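Local coordinates for Rpb7-binding protein seb1 (Schizosaccharomyces pombe 972h-, PDB 5MDT) that drives transcription termination by binding RNA polymerase II, most likely with the CTD-interacting domain described here, and nascent RNA, at residues A[9-14]-A[27-32]; A[15-20]-A[56-61]; A[61-66]-A[120-125]; A[68-73]-A[127-132]. All blocks are in the same frame, centred on the assembly; numbering follows the deposited sequence.

Contact 1: residues A[9-14]-A[27-32]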
loop_
_atom_site.group_PDB
_atom_site.type_symbol
_atom_site.label_atom_id
_atom_site.label_comp_id
_atom_site.label_asym_id
_atom_site.label_seq_id
_atom_site.Cartn_x
_atom_site.Cartn_y
_atom_site.Cartn_z
ATOM N N GLY A 9 -11.187 9.284 -7.992
ATOM C CA GLY A 9 -12.486 9.704 -7.469
ATOM C C GLY A 9 -12.877 8.984 -6.195
ATOM O O GLY A 9 -13.444 9.598 -5.283
ATOM N N ILE A 10 -12.566 7.676 -6.102
ATOM C CA ILE A 10 -12.809 6.891 -4.874
ATOM C C ILE A 10 -11.893 7.415 -3.736
ATOM O O ILE A 10 -12.346 7.576 -2.601
ATOM C CB ILE A 10 -12.609 5.373 -5.104
ATOM C CG1 ILE A 10 -13.674 4.841 -6.100
ATOM C CG2 ILE A 10 -12.679 4.595 -3.757
ATOM C CD1 ILE A 10 -13.329 3.521 -6.750
ATOM N N LEU A 11 -10.628 7.687 -4.062
ATOM C CA LEU A 11 -9.671 8.238 -3.082
ATOM C C LEU A 11 -10.138 9.606 -2.560
ATOM O O LEU A 11 -10.041 9.871 -1.352
ATOM C CB LEU A 11 -8.246 8.317 -3.664
ATOM C CG LEU A 11 -7.554 6.987 -4.008
ATOM C CD1 LEU A 11 -6.229 7.246 -4.727
ATOM C CD2 LEU A 11 -7.344 6.103 -2.768
ATOM N N ASP A 12 -10.713 10.442 -3.453
ATOM C CA ASP A 12 -11.300 11.742 -3.068
ATOM C C ASP A 12 -12.422 11.562 -2.058
ATOM O O ASP A 12 -12.451 12.284 -1.061
ATOM C CB ASP A 12 -11.850 12.476 -4.296
ATOM C CG ASP A 12 -10.780 13.122 -5.151
ATOM O OD1 ASP A 12 -9.631 13.289 -4.656
ATOM O OD2 ASP A 12 -11.088 13.483 -6.305
ATOM N N SER A 13 -13.343 10.599 -2.301
ATOM C CA SER A 13 -14.450 10.313 -1.367
ATOM C C SER A 13 -13.903 9.830 -0.017
ATOM O O SER A 13 -14.361 10.292 1.030
ATOM C CB SER A 13 -15.390 9.258 -1.944
ATOM O OG SER A 13 -16.042 9.736 -3.108
ATOM N N LEU A 14 -12.900 8.942 -0.042
ATOM C CA LEU A 14 -12.294 8.409 1.191
ATOM C C LEU A 14 -11.635 9.509 2.017
ATOM O O LEU A 14 -11.715 9.494 3.251
ATOM C CB LEU A 14 -11.287 7.306 0.847
ATOM C CG LEU A 14 -10.802 6.432 2.002
ATOM C CD1 LEU A 14 -11.956 5.561 2.579
ATOM C CD2 LEU A 14 -9.674 5.533 1.525
ATOM N N LEU A 27 -11.645 -2.905 -1.769
ATOM C CA LEU A 27 -11.875 -3.882 -2.825
ATOM C C LEU A 27 -12.050 -3.237 -4.185
ATOM O O LEU A 27 -11.503 -3.752 -5.163
ATOM C CB LEU A 27 -13.083 -4.784 -2.509
ATOM C CG LEU A 27 -12.915 -5.666 -1.261
ATOM C CD1 LEU A 27 -14.212 -6.337 -0.871
ATOM C CD2 LEU A 27 -11.763 -6.656 -1.418
ATOM N N LYS A 28 -12.821 -2.128 -4.280
ATOM C CA LYS A 28 -13.030 -1.460 -5.588
ATOM C C LYS A 28 -11.697 -0.927 -6.166
ATOM O O LYS A 28 -11.406 -1.097 -7.354
ATOM C CB LYS A 28 -14.015 -0.279 -5.464
ATOM C CG LYS A 28 -15.458 -0.659 -5.113
ATOM C CD LYS A 28 -16.442 0.483 -5.406
ATOM C CE LYS A 28 -16.437 1.596 -4.381
ATOM N NZ LYS A 28 -17.103 2.823 -4.894
ATOM N N LEU A 29 -10.889 -0.295 -5.314
ATOM C CA LEU A 29 -9.615 0.282 -5.733
ATOM C C LEU A 29 -8.690 -0.807 -6.223
ATOM O O LEU A 29 -8.050 -0.639 -7.251
ATOM C CB LEU A 29 -8.984 1.002 -4.513
ATOM C CG LEU A 29 -9.663 2.306 -4.102
ATOM C CD1 LEU A 29 -9.225 2.709 -2.686
ATOM C CD2 LEU A 29 -9.359 3.434 -5.076
ATOM N N THR A 30 -8.673 -1.960 -5.506
ATOM C CA THR A 30 -7.822 -3.073 -5.874
ATOM C C THR A 30 -8.227 -3.615 -7.233
ATOM O O THR A 30 -7.340 -3.829 -8.059
ATOM C CB THR A 30 -7.832 -4.126 -4.784
ATOM O OG1 THR A 30 -7.386 -3.526 -3.548
ATOM C CG2 THR A 30 -6.966 -5.313 -5.124
ATOM N N ASN A 31 -9.554 -3.798 -7.479
ATOM C CA ASN A 31 -10.027 -4.249 -8.801
ATOM C C ASN A 31 -9.595 -3.306 -9.907
ATOM O O ASN A 31 -9.148 -3.768 -10.972
ATOM C CB ASN A 31 -11.555 -4.402 -8.822
ATOM C CG ASN A 31 -11.987 -5.634 -8.071
ATOM O OD1 ASN A 31 -11.167 -6.513 -7.769
ATOM N ND2 ASN A 31 -13.273 -5.710 -7.698
ATOM N N LEU A 32 -9.747 -1.986 -9.690
ATOM C CA LEU A 32 -9.381 -1.024 -10.743
ATOM C C LEU A 32 -7.883 -1.135 -11.086
ATOM O O LEU A 32 -7.522 -1.138 -12.251
ATOM C CB LEU A 32 -9.748 0.411 -10.313
ATOM C CG LEU A 32 -11.248 0.745 -10.348
ATOM C CD1 LEU A 32 -11.539 1.959 -9.509
ATOM C CD2 LEU A 32 -11.700 1.057 -11.771
#

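Contact 2: residues A[15-20]-A[56-61]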
loop_
_atom_site.group_PDB
_atom_site.type_symbol
_atom_site.label_atom_id
_atom_site.label_comp_id
_atom_site.label_asym_id
_atom_site.label_seq_id
_atom_site.Cartn_x
_atom_site.Cartn_y
_atom_site.Cartn_z
ATOM N N GLU A 15 -11.027 10.484 1.338
ATOM C CA GLU A 15 -10.384 11.621 2.001
ATOM C C GLU A 15 -11.383 12.399 2.870
ATOM O O GLU A 15 -11.018 12.853 3.956
ATOM C CB GLU A 15 -9.782 12.561 0.951
ATOM C CG GLU A 15 -8.693 13.442 1.525
ATOM C CD GLU A 15 -8.050 14.374 0.522
ATOM O OE1 GLU A 15 -8.196 14.136 -0.700
ATOM O OE2 GLU A 15 -7.415 15.360 0.962
ATOM N N HIS A 16 -12.643 12.516 2.413
ATOM C CA HIS A 16 -13.694 13.246 3.128
ATOM C C HIS A 16 -14.484 12.408 4.154
ATOM O O HIS A 16 -15.268 12.980 4.916
ATOM C CB HIS A 16 -14.638 13.940 2.133
ATOM C CG HIS A 16 -13.916 14.926 1.266
ATOM N ND1 HIS A 16 -13.547 14.613 -0.030
ATOM C CD2 HIS A 16 -13.438 16.157 1.569
ATOM C CE1 HIS A 16 -12.895 15.669 -0.485
ATOM N NE2 HIS A 16 -12.796 16.620 0.443
ATOM N N SER A 17 -14.243 11.084 4.218
ATOM C CA SER A 17 -14.894 10.178 5.177
ATOM C C SER A 17 -14.416 10.464 6.619
ATOM O O SER A 17 -13.414 11.158 6.812
ATOM C CB SER A 17 -14.611 8.724 4.799
ATOM O OG SER A 17 -13.289 8.342 5.143
ATOM N N LYS A 18 -15.117 9.941 7.624
ATOM C CA LYS A 18 -14.707 10.184 9.001
ATOM C C LYS A 18 -13.430 9.421 9.392
ATOM O O LYS A 18 -12.591 9.980 10.102
ATOM C CB LYS A 18 -15.856 9.871 9.992
ATOM C CG LYS A 18 -17.075 10.771 9.798
ATOM C CD LYS A 18 -17.938 10.889 11.053
ATOM C CE LYS A 18 -19.012 11.936 10.864
ATOM N NZ LYS A 18 -19.724 12.236 12.134
ATOM N N THR A 19 -13.279 8.160 8.928
ATOM C CA THR A 19 -12.178 7.280 9.348
ATOM C C THR A 19 -11.099 6.967 8.336
ATOM O O THR A 19 -10.010 6.554 8.735
ATOM C CB THR A 19 -12.733 5.936 9.853
ATOM O OG1 THR A 19 -13.243 5.174 8.744
ATOM C CG2 THR A 19 -13.790 6.101 10.946
ATOM N N GLY A 20 -11.415 7.076 7.050
ATOM C CA GLY A 20 -10.491 6.700 5.990
ATOM C C GLY A 20 -10.336 5.200 5.819
ATOM O O GLY A 20 -9.472 4.764 5.053
ATOM N N VAL A 56 -4.434 13.012 9.278
ATOM C CA VAL A 56 -3.614 12.142 10.141
ATOM C C VAL A 56 -4.323 10.844 10.544
ATOM O O VAL A 56 -3.679 9.800 10.675
ATOM C CB VAL A 56 -3.057 12.890 11.383
ATOM C CG1 VAL A 56 -2.162 14.066 10.967
ATOM C CG2 VAL A 56 -4.172 13.356 12.307
ATOM N N THR A 57 -5.652 10.903 10.676
ATOM C CA THR A 57 -6.496 9.771 11.059
ATOM C C THR A 57 -6.638 8.768 9.897
ATOM O O THR A 57 -7.078 7.638 10.115
ATOM C CB THR A 57 -7.890 10.296 11.432
ATOM O OG1 THR A 57 -8.385 11.048 10.323
ATOM C CG2 THR A 57 -7.874 11.185 12.718
ATOM N N HIS A 58 -6.316 9.208 8.659
ATOM C CA HIS A 58 -6.498 8.437 7.429
ATOM C C HIS A 58 -5.264 7.689 6.910
ATOM O O HIS A 58 -5.380 6.958 5.928
ATOM C CB HIS A 58 -7.031 9.393 6.336
ATOM C CG HIS A 58 -8.469 9.795 6.521
ATOM N ND1 HIS A 58 -8.982 10.126 7.768
ATOM C CD2 HIS A 58 -9.436 9.966 5.589
ATOM C CE1 HIS A 58 -10.254 10.448 7.560
ATOM N NE2 HIS A 58 -10.572 10.363 6.255
ATOM N N LYS A 59 -4.089 7.846 7.560
ATOM C CA LYS A 59 -2.841 7.220 7.055
ATOM C C LYS A 59 -2.918 5.704 7.142
ATOM O O LYS A 59 -2.455 5.009 6.221
ATOM C CB LYS A 59 -1.625 7.695 7.905
ATOM C CG LYS A 59 -1.431 9.215 8.008
ATOM C CD LYS A 59 -1.446 9.915 6.651
ATOM C CE LYS A 59 -0.906 11.337 6.881
ATOM N NZ LYS A 59 -0.546 11.980 5.591
ATOM N N LEU A 60 -3.571 5.186 8.204
ATOM C CA LEU A 60 -3.714 3.728 8.314
ATOM C C LEU A 60 -4.529 3.163 7.160
ATOM O O LEU A 60 -4.090 2.183 6.551
ATOM C CB LEU A 60 -4.313 3.306 9.659
ATOM C CG LEU A 60 -4.499 1.798 9.850
ATOM C CD1 LEU A 60 -3.162 1.058 9.835
ATOM C CD2 LEU A 60 -5.240 1.517 11.169
ATOM N N GLY A 61 -5.670 3.791 6.846
ATOM C CA GLY A 61 -6.522 3.354 5.725
ATOM C C GLY A 61 -5.742 3.372 4.414
ATOM O O GLY A 61 -5.961 2.517 3.543
HETATM O O HOH W 1 -7.530 6.484 4.190
HETATM O O HOH W 2 -9.214 2.278 3.635
#

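Contact 3: residues A[61-66]-A[120-125]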
loop_
_atom_site.group_PDB
_atom_site.type_symbol
_atom_site.label_atom_id
_atom_site.label_comp_id
_atom_site.label_asym_id
_atom_site.label_seq_id
_atom_site.Cartn_x
_atom_site.Cartn_y
_atom_site.Cartn_z
ATOM N N GLY A 61 -5.670 3.791 6.846
ATOM C CA GLY A 61 -6.522 3.354 5.725
ATOM C C GLY A 61 -5.742 3.372 4.414
ATOM O O GLY A 61 -5.961 2.517 3.543
ATOM N N ALA A 62 -4.838 4.358 4.229
ATOM C CA ALA A 62 -4.031 4.426 3.002
ATOM C C ALA A 62 -3.055 3.225 2.942
ATOM O O ALA A 62 -2.817 2.676 1.865
ATOM C CB ALA A 62 -3.253 5.740 2.956
ATOM N N LEU A 63 -2.523 2.816 4.102
ATOM C CA LEU A 63 -1.656 1.632 4.184
ATOM C C LEU A 63 -2.451 0.358 3.911
ATOM O O LEU A 63 -1.906 -0.562 3.292
ATOM C CB LEU A 63 -0.940 1.542 5.526
ATOM C CG LEU A 63 0.196 2.580 5.692
ATOM C CD1 LEU A 63 0.764 2.522 7.092
ATOM C CD2 LEU A 63 1.306 2.338 4.683
ATOM N N TYR A 64 -3.752 0.290 4.317
ATOM C CA TYR A 64 -4.570 -0.881 3.969
ATOM C C TYR A 64 -4.793 -0.937 2.440
ATOM O O TYR A 64 -4.858 -2.025 1.857
ATOM C CB TYR A 64 -5.927 -0.837 4.675
ATOM C CG TYR A 64 -5.857 -1.105 6.167
ATOM C CD1 TYR A 64 -4.828 -1.870 6.713
ATOM C CD2 TYR A 64 -6.863 -0.664 7.018
ATOM C CE1 TYR A 64 -4.799 -2.185 8.080
ATOM C CE2 TYR A 64 -6.840 -0.963 8.386
ATOM C CZ TYR A 64 -5.805 -1.719 8.909
ATOM O OH TYR A 64 -5.797 -2.041 10.245
ATOM N N ILE A 65 -4.917 0.246 1.797
ATOM C CA ILE A 65 -5.070 0.262 0.319
ATOM C C ILE A 65 -3.764 -0.271 -0.311
ATOM O O ILE A 65 -3.823 -1.135 -1.183
ATOM C CB ILE A 65 -5.424 1.688 -0.188
ATOM C CG1 ILE A 65 -6.848 2.063 0.252
ATOM C CG2 ILE A 65 -5.268 1.810 -1.755
ATOM C CD1 ILE A 65 -7.076 3.575 0.184
ATOM N N LEU A 66 -2.615 0.266 0.109
ATOM C CA LEU A 66 -1.300 -0.157 -0.358
ATOM C C LEU A 66 -1.136 -1.663 -0.166
ATOM O O LEU A 66 -0.696 -2.337 -1.085
ATOM C CB LEU A 66 -0.178 0.584 0.406
ATOM C CG LEU A 66 1.263 0.122 0.115
ATOM C CD1 LEU A 66 1.664 0.415 -1.349
ATOM C CD2 LEU A 66 2.274 0.843 1.049
ATOM N N PRO A 120 0.304 -0.261 16.139
ATOM C CA PRO A 120 0.351 -1.735 16.188
ATOM C C PRO A 120 -0.327 -2.371 14.970
ATOM O O PRO A 120 -0.017 -3.514 14.632
ATOM C CB PRO A 120 -0.426 -2.096 17.459
ATOM C CG PRO A 120 -0.633 -0.854 18.199
ATOM C CD PRO A 120 -0.394 0.317 17.310
ATOM N N LYS A 121 -1.280 -1.662 14.340
ATOM C CA LYS A 121 -1.986 -2.154 13.138
ATOM C C LYS A 121 -1.021 -2.254 11.941
ATOM O O LYS A 121 -1.193 -3.118 11.077
ATOM C CB LYS A 121 -3.222 -1.279 12.817
ATOM C CG LYS A 121 -4.275 -1.207 13.951
ATOM C CD LYS A 121 -4.974 -2.537 14.180
ATOM C CE LYS A 121 -5.918 -2.552 15.364
ATOM N NZ LYS A 121 -6.198 -3.947 15.790
ATOM N N ILE A 122 0.024 -1.405 11.919
ATOM C CA ILE A 122 1.031 -1.430 10.847
ATOM C C ILE A 122 1.989 -2.603 11.108
ATOM O O ILE A 122 2.391 -3.276 10.158
ATOM C CB ILE A 122 1.749 -0.071 10.721
ATOM C CG1 ILE A 122 0.705 1.072 10.627
ATOM C CG2 ILE A 122 2.681 -0.058 9.470
ATOM C CD1 ILE A 122 1.318 2.548 10.699
ATOM N N LEU A 123 2.272 -2.904 12.389
ATOM C CA LEU A 123 3.057 -4.090 12.746
ATOM C C LEU A 123 2.347 -5.328 12.210
ATOM O O LEU A 123 3.007 -6.198 11.644
ATOM C CB LEU A 123 3.262 -4.233 14.267
ATOM C CG LEU A 123 4.435 -3.522 14.881
ATOM C CD1 LEU A 123 4.591 -3.967 16.330
ATOM C CD2 LEU A 123 5.740 -3.832 14.143
ATOM N N LYS A 124 1.000 -5.384 12.335
ATOM C CA LYS A 124 0.186 -6.485 11.805
ATOM C C LYS A 124 0.339 -6.630 10.280
ATOM O O LYS A 124 0.339 -7.756 9.786
ATOM C CB LYS A 124 -1.287 -6.358 12.211
ATOM C CG LYS A 124 -1.532 -6.783 13.651
ATOM C CD LYS A 124 -2.912 -6.392 14.161
ATOM C CE LYS A 124 -3.319 -7.222 15.365
ATOM N NZ LYS A 124 -2.422 -7.016 16.542
ATOM N N LEU A 125 0.510 -5.511 9.543
ATOM C CA LEU A 125 0.746 -5.575 8.109
ATOM C C LEU A 125 2.102 -6.222 7.809
ATOM O O LEU A 125 2.188 -7.040 6.897
ATOM C CB LEU A 125 0.628 -4.193 7.454
ATOM C CG LEU A 125 -0.767 -3.548 7.420
ATOM C CD1 LEU A 125 -0.687 -2.134 6.833
ATOM C CD2 LEU A 125 -1.765 -4.394 6.650
HETATM O O HOH W 3 -3.803 -4.184 10.698
#

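Contact 4: residues A[68-73]-A[127-132]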
loop_
_atom_site.group_PDB
_atom_site.type_symbol
_atom_site.label_atom_id
_atom_site.label_comp_id
_atom_site.label_asym_id
_atom_site.label_seq_id
_atom_site.Cartn_x
_atom_site.Cartn_y
_atom_site.Cartn_z
ATOM N N SER A 68 -3.443 -4.083 0.080
ATOM C CA SER A 68 -4.297 -4.869 -0.820
ATOM C C SER A 68 -3.766 -4.826 -2.254
ATOM O O SER A 68 -3.667 -5.863 -2.912
ATOM C CB SER A 68 -5.726 -4.351 -0.775
ATOM O OG SER A 68 -6.570 -5.151 -1.586
ATOM N N ILE A 69 -3.359 -3.649 -2.703
ATOM C CA ILE A 69 -2.837 -3.502 -4.065
ATOM C C ILE A 69 -1.507 -4.257 -4.267
ATOM O O ILE A 69 -1.393 -4.983 -5.248
ATOM C CB ILE A 69 -2.759 -2.010 -4.418
ATOM C CG1 ILE A 69 -4.196 -1.463 -4.655
ATOM C CG2 ILE A 69 -1.889 -1.819 -5.687
ATOM C CD1 ILE A 69 -4.289 0.031 -4.800
ATOM N N VAL A 70 -0.525 -4.107 -3.343
ATOM C CA VAL A 70 0.784 -4.765 -3.488
ATOM C C VAL A 70 0.645 -6.289 -3.488
ATOM O O VAL A 70 1.220 -6.943 -4.357
ATOM C CB VAL A 70 1.882 -4.262 -2.503
ATOM C CG1 VAL A 70 1.614 -4.688 -1.051
ATOM C CG2 VAL A 70 3.273 -4.712 -2.957
ATOM N N ARG A 71 -0.163 -6.841 -2.574
ATOM C CA ARG A 71 -0.366 -8.297 -2.543
ATOM C C ARG A 71 -1.112 -8.810 -3.793
ATOM O O ARG A 71 -0.836 -9.916 -4.254
ATOM C CB ARG A 71 -1.043 -8.715 -1.250
ATOM C CG ARG A 71 -0.085 -8.658 -0.049
ATOM C CD ARG A 71 -0.649 -9.326 1.201
ATOM N NE ARG A 71 -1.799 -8.588 1.725
ATOM C CZ ARG A 71 -3.072 -8.902 1.501
ATOM N NH1 ARG A 71 -3.383 -9.985 0.796
ATOM N NH2 ARG A 71 -4.044 -8.135 1.978
ATOM N N SER A 72 -2.001 -7.983 -4.374
ATOM C CA SER A 72 -2.716 -8.348 -5.603
ATOM C C SER A 72 -1.775 -8.325 -6.813
ATOM O O SER A 72 -1.799 -9.276 -7.577
ATOM C CB SER A 72 -3.942 -7.472 -5.804
ATOM O OG SER A 72 -4.907 -7.793 -4.814
ATOM N N PHE A 73 -0.855 -7.328 -6.916
ATOM C CA PHE A 73 0.157 -7.333 -7.983
ATOM C C PHE A 73 1.092 -8.532 -7.813
ATOM O O PHE A 73 1.453 -9.166 -8.800
ATOM C CB PHE A 73 1.000 -6.046 -7.964
ATOM C CG PHE A 73 0.354 -4.770 -8.463
ATOM C CD1 PHE A 73 -0.415 -4.767 -9.624
ATOM C CD2 PHE A 73 0.633 -3.550 -7.857
ATOM C CE1 PHE A 73 -0.962 -3.573 -10.122
ATOM C CE2 PHE A 73 0.112 -2.354 -8.375
ATOM C CZ PHE A 73 -0.679 -2.371 -9.503
ATOM N N ASP A 127 3.558 -8.559 9.502
ATOM C CA ASP A 127 3.334 -9.993 9.706
ATOM C C ASP A 127 2.695 -10.610 8.458
ATOM O O ASP A 127 3.136 -11.672 8.014
ATOM C CB ASP A 127 2.414 -10.232 10.918
ATOM C CG ASP A 127 3.036 -10.010 12.287
ATOM O OD1 ASP A 127 4.284 -10.000 12.381
ATOM O OD2 ASP A 127 2.275 -9.875 13.266
ATOM N N ILE A 128 1.666 -9.931 7.893
ATOM C CA ILE A 128 0.955 -10.355 6.682
ATOM C C ILE A 128 1.944 -10.449 5.510
ATOM O O ILE A 128 1.959 -11.457 4.797
ATOM C CB ILE A 128 -0.278 -9.435 6.405
ATOM C CG1 ILE A 128 -1.402 -9.723 7.440
ATOM C CG2 ILE A 128 -0.804 -9.586 4.952
ATOM C CD1 ILE A 128 -2.499 -8.656 7.542
ATOM N N TRP A 129 2.795 -9.420 5.358
ATOM C CA TRP A 129 3.820 -9.329 4.319
ATOM C C TRP A 129 4.908 -10.389 4.483
ATOM O O TRP A 129 5.400 -10.916 3.489
ATOM C CB TRP A 129 4.416 -7.919 4.295
ATOM C CG TRP A 129 3.420 -6.867 3.912
ATOM C CD1 TRP A 129 2.325 -7.028 3.112
ATOM C CD2 TRP A 129 3.484 -5.472 4.229
ATOM N NE1 TRP A 129 1.685 -5.826 2.936
ATOM C CE2 TRP A 129 2.381 -4.848 3.599
ATOM C CE3 TRP A 129 4.344 -4.691 5.027
ATOM C CZ2 TRP A 129 2.122 -3.480 3.724
ATOM C CZ3 TRP A 129 4.103 -3.322 5.124
ATOM C CH2 TRP A 129 2.995 -2.735 4.490
ATOM N N GLU A 130 5.275 -10.697 5.726
ATOM C CA GLU A 130 6.274 -11.720 6.030
ATOM C C GLU A 130 5.762 -13.105 5.611
ATOM O O GLU A 130 6.495 -13.862 4.971
ATOM C CB GLU A 130 6.636 -11.680 7.523
ATOM C CG GLU A 130 7.749 -12.630 7.929
ATOM C CD GLU A 130 8.271 -12.349 9.322
ATOM O OE1 GLU A 130 7.462 -12.368 10.278
ATOM O OE2 GLU A 130 9.485 -12.071 9.452
ATOM N N LYS A 131 4.495 -13.409 5.955
ATOM C CA LYS A 131 3.811 -14.668 5.662
ATOM C C LYS A 131 3.623 -14.858 4.147
ATOM O O LYS A 131 3.777 -15.975 3.644
ATOM C CB LYS A 131 2.456 -14.698 6.400
ATOM C CG LYS A 131 1.708 -16.028 6.348
ATOM C CD LYS A 131 0.280 -15.866 6.854
ATOM C CE LYS A 131 -0.540 -17.123 6.701
ATOM N NZ LYS A 131 -1.908 -16.951 7.255
ATOM N N ALA A 132 3.304 -13.767 3.428
ATOM C CA ALA A 132 3.093 -13.802 1.984
ATOM C C ALA A 132 4.405 -13.609 1.207
ATOM O O ALA A 132 4.383 -13.674 -0.023
ATOM C CB ALA A 132 2.075 -12.736 1.587
#

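Contact 1: residues A[9-14]-A[27-32]
Ile10 and Leu29 lie flank to flank, their side chains running opposite ways. Ile10 CG2 lies 3.8 Å from Leu29 CD2, and Leu29 CD2 is equally near Ile10 CB; the leucine fork thus covers both the branch point and the short branch of the isoleucine. The two branches of Ile10 are divided by its first torsion (chi1 -65°): CG2 stands opposite the backbone N and serves Leu29, while CG1 lies beside that N and sends CD1 on to other partners. Ile10 CD1 meets Leu32 CD1 at 3.6 Å, tip to tip, and comes within 4.1 Å of Lys28 CB, the base of a lysine whose chain runs on past the isoleucine. The two segments belong to helices 4-16 and 23-35, which are consecutive in the chain and form an antiparallel helical hairpin, their local axes 10.8 Å apart and crossing at -159°. Replacing Ile10 with an alanine would probably open a gap between Leu29 and Leu32, because CG2 and CD1 make the contacts to these two leucines. Leu11 joins from the next position on its helix, crossing Leu29 obliquely, with Leu11 CD2 3.9 Å from Leu29 CD1. Leu29 is therefore wedged between Ile10 and Leu11, each of its methyls touching both neighbours. No hydrogen bond links the segments, and Lys28 lies at the exposed margin. On the inner side Ile65 of helix 59-79 touches both Leu11 and Leu29, and Phe43 of helix 40-53 reaches Leu32.

Contact 2: residues A[15-20]-A[56-61]
His58 and Gly20 make the main van der Waals contact: Gly20 CA sits over one face of the imidazole, 3.6 Å from the ring centroid and 19° off its normal, a CH-pi contact. Thr19 C lies over the same face, nearer the rim. A side chain on Gly20 would run into the ring, and its positive phi of 74° also suits glycine. Gly61 CA approaches Gly20 O at 3.3 Å in a CA-H...O contact, a closeness that a CB on Gly61 would prevent.

Among the hydrogen bonds, His58 NE2 gives a weak, bent one to Ser17 O (3.0 Å, 130°), which lies at the ring edge in its plane. At the other ring nitrogen, Thr57 OG1 and His58 ND1 pair at 2.8 Å. Ser17 OG takes the N-H of Gly20 at 3.0 Å, an ST motif within the turn that lies over the ring, and is also hydrogen-bonded to Leu14 O.

Water mediates the rest: one molecule donates to Gly20 O and His58 O, another to Gly20 O and, at longer range, Gly61 O.

With both nitrogens engaged, NE2 as a weak donor, and a backbone turn across one face, the imidazole is probably restrained in rotation.

Contact 3: residues A[61-66]-A[120-125]
Lys121 O accepts a hydrogen bond from a water at 2.8 Å, and the same water lies 3.0 Å from Tyr64 OH, in the plane of the phenol ring. This bridge is the polar link between the segments, and it ties the end of the tyrosine to the backbone of the facing helix. Tyr64 OH also rests against the lysine stem, 3.7 Å from Lys121 CB. Nearer the ring's base, Leu125 CD2 abuts the edge in the ring plane, 4.0 Å from Tyr64 CD1 and as near CE1, the two side chains crossing at about a right angle. With CG opposite the carbonyl carbon (chi1 -72°), the tyrosine ring runs back toward the start of its own helix, alongside helix 119-131, which brings OH to Lys121. A valine at Tyr64 would probably leave the water without its phenol partner and uncover the flank of Leu125. One position earlier, Leu63 fills the inner side of the interface: Leu63 CD1 meets Ile122 CD1 at 3.6 Å, their side chains crossing nearly at right angles, and Leu63 CB takes Leu125 CD1 at 3.9 Å. Leu125 CD1 mainly serves Leu63, and CD2 the tyrosine edge. Leu63 and Ile122 both touch Ala110 of helix 92-113. Helices 59-79 and 119-131 run parallel here, 6° between local axes 10.9 Å apart, with helix 92-113 between them in sequence; parallel alternate helices of this kind are characteristic of the right-handed all-helical superhelix of CTD-interacting domains.

Contact 4: residues A[68-73]-A[127-132]
Ile128 meets Arg71 with its short branch: Ile128 CG2 lies 3.5 Å from Arg71 NE and 3.8 Å from Arg71 CD, approaching the guanidinium obliquely while the two side chains cross at about a right angle. The torsion of Ile128 (chi1 -72°) puts CG2 opposite the backbone N and against the arginine, while CG1 lies beside that N. Arg71 bends at its third torsion (-67°), which turns the guanidinium away from the line of the stem. Its NE forms a salt bridge with Asp67, one turn earlier on the same helix, so the methyl packs beside a nitrogen that already has a charged mate.

Next comes Trp129, whose indole is turned toward helix 59-79. The edge of its five-membered ring faces the arginine stem, with Trp129 CD1 4.2 Å from Arg71 CD near the ring plane, and Trp129 NE1 stands 4.1 Å from Val70 CG1. That N-H is spent on Asp67 as well: the same carboxylate oxygen, OD1, accepts from the indole and pairs with Arg71 NE, which is likely to fix the indole and the arginine side by side. Phe135, in the loop beyond, packs edge-to-face on Trp129.

Ala132 closes the row: Ala132 CB is 4.4 Å from Arg71 CD, and its carbonyl accepts from Gln74, farther along the facing helix.

Local axes 11.8 Å apart and only 2° from parallel make this a side-by-side pair of alternate helices, bridged by long side chains, as in the helical superhelix of CTD-interacting domains.

Contacts 1 and 3 are largely buried and apolar, whereas contacts 2 and 4 are partly exposed and bring in polar groups. Helix 59-79 supplies a segment to contacts 2, 3 and 4, and its Ile65 packs on Leu11, Leu14 and Leu29 of contact 1. Contacts 3 and 4 join the same parallel pair of helices: water and aliphatic packing in the first give way to an arginine and a tryptophan in the second. Contact 1 instead pairs consecutive antiparallel helices, and contact 2 follows it along the chain from helix 4-16, replacing leucines with backbone carbonyls, an imidazole and waters. Contacts 2 and 4 lie on opposite sides of the chain's centre.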